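Local coordinates for glutamyl endopeptidase (Staphylococcus epidermidis, PDB 6PYM), which cleaves peptide chains preferentially on the carbonyl side of glutamate, and also of aspartate, as a secreted serine protease of the S1B family, at residues V22-P28 against N62-S68; G38-G42 against P114-S118; N128-T132 against Y160-T164. The protein carries 1 engineered substitution. All coordinates share one frame; numbering follows the deposited sequence.

Contact 1 closes the first of two beta-barrels, contact 3 lies inside the second, and contact 2 ties the first to the chain that leads into the second. Contacts 1 and 2 meet along neighbouring strands, where Ser23 N lies 2.9 Å from Gly38 O and Ser23 OG packs 3.5 Å from Val40 CG2. Contacts 1 and 3 touch where Val22 CG1 lies 3.6 Å from Thr132 O; contacts 2 and 3 stay about 6 Å apart at their nearest atoms. The predicted charge-relay site lies near both barrel contacts: the side chains of Ile25 and Thr164 are each about 8 Å from that of Ala169, engineered in place of the active-site serine.

Contact 1: residues V22-P28 against N62-S68; sequences VSFIYIP and NISVHPS
Strand 22-27 and strand 64-67 pair antiparallel, with Phe24 and Tyr26 hydrogen-bonded to His66 and Ser64, in a buried contact between the two end strands of the six-stranded first barrel. His66 N gives a 2.8 Å bond to Phe24 O, and Phe24 N returns one of 3.0 Å to His66 O. Ser68 N, just past strand 64-67, bonds Val22 O at 2.8 Å, and at the other end Pro28 CD approaches Asn62 O. This pairing closes the N-terminal barrel of the chymotrypsin-like fold. On the inward side Ile25 and Ile63 lie alongside each other; each sends its CG2 anti to the backbone N, and these are the branches that touch, Ile25 CG2 lying 3.6 Å from Ile63 CG2. Ile63 CG1 meets Ile27 CD1 at 3.9 Å, and Ile46 of strand 45-48 and Leu97 of strand 95-99 cover this apolar layer. On the other side Phe24 and His66 point the same way, planes turned 43° apart, with His66 ND1 at the edge of the phenyl ring, 3.7 Å from Phe24 CD2. Beyond them Tyr75 stacks on His66, and Tyr134 meets Phe24 edge-to-face.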
loop_
_atom_site.group_PDB
_atom_site.type_symbol
_atom_site.label_atom_id
_atom_site.label_comp_id
_atom_site.label_asym_id
_atom_site.label_seq_id
_atom_site.Cartn_x
_atom_site.Cartn_y
_atom_site.Cartn_z
ATOM N N VAL A 22 6.149 -1.873 3.384
ATOM C CA VAL A 22 5.669 -2.029 2.016
ATOM C C VAL A 22 5.587 -3.516 1.687
ATOM O O VAL A 22 6.542 -4.269 1.931
ATOM C CB VAL A 22 6.592 -1.274 1.046
ATOM C CG1 VAL A 22 6.108 -1.425 -0.388
ATOM C CG2 VAL A 22 6.690 0.200 1.435
ATOM N N SER A 23 4.447 -3.952 1.132
ATOM C CA SER A 23 4.153 -5.373 1.032
ATOM C C SER A 23 3.691 -5.772 -0.362
ATOM O O SER A 23 2.963 -5.033 -1.032
ATOM C CB SER A 23 3.083 -5.779 2.040
ATOM O OG SER A 23 3.480 -5.463 3.368
ATOM N N PHE A 24 4.099 -6.971 -0.765
ATOM C CA PHE A 24 3.729 -7.587 -2.033
ATOM C C PHE A 24 2.567 -8.545 -1.808
ATOM O O PHE A 24 2.578 -9.323 -0.845
ATOM C CB PHE A 24 4.950 -8.339 -2.571
ATOM C CG PHE A 24 4.668 -9.257 -3.728
ATOM C CD1 PHE A 24 4.399 -8.753 -4.991
ATOM C CD2 PHE A 24 4.713 -10.639 -3.557
ATOM C CE1 PHE A 24 4.155 -9.612 -6.056
ATOM C CE2 PHE A 24 4.475 -11.495 -4.617
ATOM C CZ PHE A 24 4.200 -10.980 -5.860
ATOM N N ILE A 25 1.558 -8.477 -2.675
ATOM C CA ILE A 25 0.355 -9.290 -2.544
ATOM C C ILE A 25 0.251 -10.216 -3.748
ATOM O O ILE A 25 0.372 -9.767 -4.895
ATOM C CB ILE A 25 -0.898 -8.409 -2.433
ATOM C CG1 ILE A 25 -0.794 -7.503 -1.206
ATOM C CG2 ILE A 25 -2.150 -9.271 -2.349
ATOM C CD1 ILE A 25 -2.035 -6.654 -0.954
ATOM N N TYR A 26 0.006 -11.501 -3.488
ATOM C CA TYR A 26 -0.084 -12.517 -4.529
ATOM C C TYR A 26 -1.386 -13.277 -4.336
ATOM O O TYR A 26 -1.658 -13.776 -3.241
ATOM C CB TYR A 26 1.109 -13.470 -4.423
ATOM C CG TYR A 26 1.210 -14.498 -5.535
ATOM C CD1 TYR A 26 0.574 -15.735 -5.431
ATOM C CD2 TYR A 26 1.965 -14.243 -6.674
ATOM C CE1 TYR A 26 0.683 -16.686 -6.448
ATOM C CE2 TYR A 26 2.075 -15.186 -7.694
ATOM C CZ TYR A 26 1.440 -16.401 -7.569
ATOM O OH TYR A 26 1.563 -17.328 -8.585
ATOM N N ILE A 27 -2.201 -13.340 -5.387
ATOM C CA ILE A 27 -3.494 -14.025 -5.338
ATOM C C ILE A 27 -3.594 -14.956 -6.540
ATOM O O ILE A 27 -3.671 -14.484 -7.681
ATOM C CB ILE A 27 -4.676 -13.039 -5.333
ATOM C CG1 ILE A 27 -4.565 -12.041 -4.176
ATOM C CG2 ILE A 27 -5.996 -13.800 -5.244
ATOM C CD1 ILE A 27 -5.623 -10.944 -4.203
ATOM N N PRO A 28 -3.594 -16.280 -6.340
ATOM C CA PRO A 28 -3.770 -17.175 -7.489
ATOM C C PRO A 28 -5.196 -17.123 -8.030
ATOM O O PRO A 28 -6.124 -16.823 -7.291
ATOM C CB PRO A 28 -3.471 -18.557 -6.909
ATOM C CG PRO A 28 -3.725 -18.431 -5.453
ATOM C CD PRO A 28 -3.399 -17.010 -5.078
ATOM N N ASN A 62 -7.030 -17.050 0.167
ATOM C CA ASN A 62 -6.398 -17.023 -1.143
ATOM C C ASN A 62 -5.343 -15.932 -1.275
ATOM O O ASN A 62 -4.638 -15.902 -2.287
ATOM C CB ASN A 62 -7.458 -16.802 -2.228
ATOM C CG ASN A 62 -8.385 -17.993 -2.399
ATOM O OD1 ASN A 62 -7.999 -19.134 -2.156
ATOM N ND2 ASN A 62 -9.612 -17.730 -2.838
ATOM N N ILE A 63 -5.216 -15.036 -0.301
ATOM C CA ILE A 63 -4.333 -13.879 -0.421
ATOM C C ILE A 63 -3.064 -14.133 0.380
ATOM O O ILE A 63 -3.127 -14.385 1.589
ATOM C CB ILE A 63 -5.026 -12.599 0.064
ATOM C CG1 ILE A 63 -6.377 -12.429 -0.628
ATOM C CG2 ILE A 63 -4.132 -11.402 -0.193
ATOM C CD1 ILE A 63 -7.194 -11.293 -0.060
ATOM N N SER A 64 -1.913 -14.032 -0.281
ATOM C CA SER A 64 -0.611 -14.074 0.375
ATOM C C SER A 64 -0.027 -12.668 0.441
ATOM O O SER A 64 0.008 -11.955 -0.568
ATOM C CB SER A 64 0.352 -14.964 -0.405
ATOM O OG SER A 64 -0.021 -16.331 -0.346
ATOM N N VAL A 65 0.472 -12.294 1.613
ATOM C CA VAL A 65 1.060 -10.976 1.854
ATOM C C VAL A 65 2.509 -11.175 2.257
ATOM O O VAL A 65 2.793 -11.877 3.234
ATOM C CB VAL A 65 0.304 -10.219 2.956
ATOM C CG1 VAL A 65 0.959 -8.868 3.220
ATOM C CG2 VAL A 65 -1.163 -10.056 2.583
ATOM N N HIS A 66 3.419 -10.535 1.531
ATOM C CA HIS A 66 4.857 -10.666 1.765
ATOM C C HIS A 66 5.411 -9.286 2.099
ATOM O O HIS A 66 5.783 -8.521 1.195
ATOM C CB HIS A 66 5.551 -11.217 0.516
ATOM C CG HIS A 66 5.122 -12.599 0.109
ATOM N ND1 HIS A 66 4.031 -12.869 -0.694
ATOM C CD2 HIS A 66 5.705 -13.797 0.354
ATOM C CE1 HIS A 66 3.952 -14.175 -0.907
ATOM N NE2 HIS A 66 4.956 -14.758 -0.281
ATOM N N PRO A 67 5.486 -8.916 3.376
ATOM C CA PRO A 67 6.050 -7.603 3.710
ATOM C C PRO A 67 7.538 -7.603 3.415
ATOM O O PRO A 67 8.237 -8.591 3.655
ATOM C CB PRO A 67 5.777 -7.473 5.214
ATOM C CG PRO A 67 5.745 -8.891 5.705
ATOM C CD PRO A 67 5.160 -9.707 4.579
ATOM N N SER A 68 8.021 -6.494 2.865
ATOM C CA SER A 68 9.441 -6.315 2.586
ATOM C C SER A 68 9.948 -7.233 1.488
ATOM O O SER A 68 11.157 -7.484 1.417
ATOM C CB SER A 68 10.340 -6.469 3.830
ATOM O OG SER A 68 9.676 -6.175 5.050
#

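Contact 2: residues G38-G42 against P114-S118; sequences GVVVG and PATIS
Val39, with chi1 at 59°, wedges CG1 between its backbone N and carbonyl carbon and thereby sends CG2 anti to the N, where it meets Ala115 CB at 3.7 Å. Val41 rotates the other way, chi1 -60°, so that CG1 lies beside its own N and reaches Ile117 CD1, 3.9 Å off; these two side chains pass each other at a slant. The contact joins strand 34-42 of the first barrel of the chymotrypsin-like fold to the connection that runs on, after helix 108-111, toward the second barrel. Its polar centre is one backbone bond: Ala115 N donates to Val40 O at 2.8 Å and almost straight, 177° at the hydrogen. Pro114 CA sends a longer CA-H...O contact to the same oxygen, and Ala115 CB lies 3.5 Å from Val40 O, so the carbonyl is closely surrounded. Pro114 packs with its ring carbon CB against the backbone, 3.6 Å from Val41 C. At this point the strand carries a classic beta bulge, Val41 and Gly42 both facing the first residue of strand 45-48. Leu47 and Ile183 press on Val39, whereas Val180 supports Ala115 and Ile117, so that residues of both barrels cover the apolar seam. At the bulge a bridging water donates both its hydrogens across the contact, its oxygen lying 2.7 Å from both Val41 O and Ala115 O.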
loop_
_atom_site.group_PDB
_atom_site.type_symbol
_atom_site.label_atom_id
_atom_site.label_comp_id
_atom_site.label_asym_id
_atom_site.label_seq_id
_atom_site.Cartn_x
_atom_site.Cartn_y
_atom_site.Cartn_z
ATOM N N GLY A 38 0.602 -3.340 -0.872
ATOM C CA GLY A 38 -0.091 -2.902 0.318
ATOM C C GLY A 38 0.905 -2.386 1.325
ATOM O O GLY A 38 2.104 -2.311 1.050
ATOM N N VAL A 39 0.413 -2.066 2.522
ATOM C CA VAL A 39 1.292 -1.521 3.556
ATOM C C VAL A 39 0.836 -2.010 4.925
ATOM O O VAL A 39 -0.350 -1.919 5.269
ATOM C CB VAL A 39 1.391 0.019 3.464
ATOM C CG1 VAL A 39 0.024 0.697 3.617
ATOM C CG2 VAL A 39 2.397 0.561 4.473
ATOM N N VAL A 40 1.781 -2.530 5.709
ATOM C CA VAL A 40 1.478 -2.956 7.072
ATOM C C VAL A 40 1.226 -1.734 7.940
ATOM O O VAL A 40 2.048 -0.813 7.977
ATOM C CB VAL A 40 2.640 -3.777 7.655
ATOM C CG1 VAL A 40 2.340 -4.156 9.106
ATOM C CG2 VAL A 40 2.908 -5.013 6.810
ATOM N N VAL A 41 0.107 -1.738 8.677
ATOM C CA VAL A 41 -0.282 -0.591 9.502
ATOM C C VAL A 41 -0.678 -0.956 10.928
ATOM O O VAL A 41 -0.929 -0.061 11.741
ATOM C CB VAL A 41 -1.395 0.256 8.852
ATOM C CG1 VAL A 41 -0.963 0.806 7.511
ATOM C CG2 VAL A 41 -2.681 -0.547 8.710
ATOM N N GLY A 42 -0.756 -2.245 11.245
ATOM C CA GLY A 42 -1.122 -2.666 12.585
ATOM C C GLY A 42 -0.642 -4.078 12.840
ATOM O O GLY A 42 -0.092 -4.742 11.958
ATOM N N PRO A 114 4.977 -1.293 11.807
ATOM C CA PRO A 114 3.827 -0.735 11.088
ATOM C C PRO A 114 4.102 0.697 10.651
ATOM O O PRO A 114 4.748 1.474 11.365
ATOM C CB PRO A 114 2.698 -0.814 12.119
ATOM C CG PRO A 114 3.075 -1.992 12.968
ATOM C CD PRO A 114 4.578 -1.872 13.103
ATOM N N ALA A 115 3.617 1.035 9.460
ATOM C CA ALA A 115 3.835 2.364 8.916
ATOM C C ALA A 115 3.122 3.414 9.752
ATOM O O ALA A 115 2.095 3.151 10.383
ATOM C CB ALA A 115 3.315 2.431 7.485
ATOM N N THR A 116 3.694 4.612 9.767
ATOM C CA THR A 116 3.034 5.763 10.363
ATOM C C THR A 116 2.094 6.382 9.341
ATOM O O THR A 116 2.488 6.621 8.195
ATOM C CB THR A 116 4.082 6.798 10.779
ATOM O OG1 THR A 116 4.988 6.220 11.728
ATOM C CG2 THR A 116 3.415 8.019 11.405
ATOM N N ILE A 117 0.857 6.631 9.752
ATOM C CA ILE A 117 -0.148 7.293 8.930
ATOM C C ILE A 117 -0.068 8.789 9.184
ATOM O O ILE A 117 0.042 9.226 10.338
ATOM C CB ILE A 117 -1.549 6.781 9.307
ATOM C CG1 ILE A 117 -1.617 5.250 9.283
ATOM C CG2 ILE A 117 -2.610 7.437 8.431
ATOM C CD1 ILE A 117 -1.310 4.625 7.941
ATOM N N SER A 118 -0.167 9.588 8.128
ATOM C CA SER A 118 -0.247 11.033 8.303
ATOM C C SER A 118 -1.653 11.461 8.708
ATOM O O SER A 118 -2.650 10.940 8.206
ATOM C CB SER A 118 0.124 11.734 7.000
ATOM O OG SER A 118 0.037 13.142 7.142
HETATM O O HOH W 1 0.206 2.352 12.133
#

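Contact 3: residues N128-T132 against Y160-T164; sequences NITVT and YDLST
Val131 rests its CG2 methyl over one face of the Tyr160 ring, 4.1 Å from the centroid and 24° off the ring normal. This CH-pi contact lies inside the second barrel of the chymotrypsin-like fold, where strand 128-133 faces the chain that leaves strand 157-160. The methyl is displaced toward the phenol end of the ring, with Val131 CG2 nearest to Tyr160 CZ among the ring carbons, at 3.8 Å. The same CG2 of Val131 also touches Leu162 CD1, 3.7 Å away. Two residues earlier, Ile129 brings CD1 obliquely to the base of the ring, 3.6 Å from Tyr160 CD2, and 3.9 Å from Leu162 CD2. Ile129 and Val131 each cross Tyr160 and Leu162 at about a right angle, and these two strand residues, both with CB directed toward the loop, divide the two methyls of Leu162 between them. In the leucine, chi1 56° puts CG between backbone N and carbonyl carbon, and chi2 88° then sets the two methyls, CD1 meeting Val131 and CD2 meeting Ile129. Farther along, Thr164 CG2 lies more loosely against Val131 CG1.

Val173 of strand 172-174 flanks the cluster, touching Ile129, Val131 and Tyr160. The polar end of the ring is hydrogen-bonded, Tyr160 OH to His184 ND1, a link that would help to fix the imidazole. In relatives such as V8 protease a histidine, a threonine and the N-terminal amino group receive the acidic side chain of the substrate; His184, Thr164 and Val1 are consistent with such a pocket, and Thr164 OG1 makes a weak hydrogen bond to the N-terminal nitrogen of Val1.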
loop_
_atom_site.group_PDB
_atom_site.type_symbol
_atom_site.label_atom_id
_atom_site.label_comp_id
_atom_site.label_asym_id
_atom_site.label_seq_id
_atom_site.Cartn_x
_atom_site.Cartn_y
_atom_site.Cartn_z
ATOM N N ASN A 128 6.068 17.223 -2.625
ATOM C CA ASN A 128 6.859 16.121 -3.157
ATOM C C ASN A 128 6.573 14.850 -2.368
ATOM O O ASN A 128 6.638 14.843 -1.136
ATOM C CB ASN A 128 8.344 16.455 -3.047
ATOM C CG ASN A 128 8.759 17.593 -3.953
ATOM O OD1 ASN A 128 8.346 17.669 -5.104
ATOM N ND2 ASN A 128 9.592 18.485 -3.431
ATOM N N ILE A 129 6.263 13.768 -3.085
ATOM C CA ILE A 129 5.832 12.514 -2.481
ATOM C C ILE A 129 6.477 11.351 -3.224
ATOM O O ILE A 129 7.101 11.517 -4.274
ATOM C CB ILE A 129 4.297 12.374 -2.498
ATOM C CG1 ILE A 129 3.785 12.467 -3.937
ATOM C CG2 ILE A 129 3.639 13.439 -1.601
ATOM C CD1 ILE A 129 2.419 11.866 -4.141
ATOM N N THR A 130 6.307 10.154 -2.664
ATOM C CA THR A 130 6.661 8.916 -3.337
ATOM C C THR A 130 5.500 7.938 -3.260
ATOM O O THR A 130 4.671 8.002 -2.347
ATOM C CB THR A 130 7.903 8.255 -2.728
ATOM O OG1 THR A 130 7.721 8.082 -1.315
ATOM C CG2 THR A 130 9.148 9.092 -2.983
ATOM N N VAL A 131 5.449 7.028 -4.230
ATOM C CA VAL A 131 4.559 5.870 -4.197
ATOM C C VAL A 131 5.450 4.652 -4.351
ATOM O O VAL A 131 6.194 4.551 -5.335
ATOM C CB VAL A 131 3.472 5.934 -5.285
ATOM C CG1 VAL A 131 2.671 4.631 -5.331
ATOM C CG2 VAL A 131 2.549 7.095 -5.004
ATOM N N THR A 132 5.379 3.736 -3.393
ATOM C CA THR A 132 6.336 2.644 -3.320
ATOM C C THR A 132 5.592 1.326 -3.207
ATOM O O THR A 132 4.694 1.184 -2.372
ATOM C CB THR A 132 7.312 2.878 -2.171
ATOM O OG1 THR A 132 7.975 4.121 -2.421
ATOM C CG2 THR A 132 8.344 1.750 -2.062
ATOM N N TYR A 160 -1.613 12.529 -8.343
ATOM C CA TYR A 160 -0.207 12.888 -8.469
ATOM C C TYR A 160 0.276 12.655 -9.895
ATOM O O TYR A 160 -0.372 11.970 -10.695
ATOM C CB TYR A 160 0.678 12.144 -7.452
ATOM C CG TYR A 160 0.159 10.779 -7.056
ATOM C CD1 TYR A 160 0.278 9.677 -7.903
ATOM C CD2 TYR A 160 -0.442 10.592 -5.826
ATOM C CE1 TYR A 160 -0.196 8.436 -7.523
ATOM C CE2 TYR A 160 -0.927 9.366 -5.440
ATOM C CZ TYR A 160 -0.804 8.286 -6.285
ATOM O OH TYR A 160 -1.293 7.072 -5.871
ATOM N N ASP A 161 1.447 13.226 -10.189
ATOM C CA ASP A 161 2.022 13.241 -11.533
ATOM C C ASP A 161 3.110 12.191 -11.740
ATOM O O ASP A 161 3.757 12.181 -12.792
ATOM C CB ASP A 161 2.542 14.643 -11.892
ATOM C CG ASP A 161 3.797 15.042 -11.120
ATOM O OD1 ASP A 161 4.355 14.244 -10.346
ATOM O OD2 ASP A 161 4.249 16.197 -11.303
ATOM N N LEU A 162 3.319 11.309 -10.774
ATOM C CA LEU A 162 4.327 10.266 -10.858
ATOM C C LEU A 162 3.742 9.016 -11.514
ATOM O O LEU A 162 2.530 8.784 -11.488
ATOM C CB LEU A 162 4.872 9.946 -9.465
ATOM C CG LEU A 162 3.860 9.548 -8.387
ATOM C CD1 LEU A 162 3.584 8.041 -8.385
ATOM C CD2 LEU A 162 4.313 10.027 -7.005
ATOM N N SER A 163 4.619 8.208 -12.108
ATOM C CA SER A 163 4.208 7.021 -12.852
ATOM C C SER A 163 4.015 5.795 -11.958
ATOM O O SER A 163 4.731 5.592 -10.972
ATOM C CB SER A 163 5.251 6.685 -13.912
ATOM O OG SER A 163 5.281 7.640 -14.957
ATOM N N THR A 164 3.043 4.961 -12.340
ATOM C CA THR A 164 2.785 3.673 -11.707
ATOM C C THR A 164 2.351 2.697 -12.792
ATOM O O THR A 164 1.957 3.103 -13.887
ATOM C CB THR A 164 1.666 3.765 -10.657
ATOM O OG1 THR A 164 0.441 4.116 -11.305
ATOM C CG2 THR A 164 1.975 4.805 -9.586
#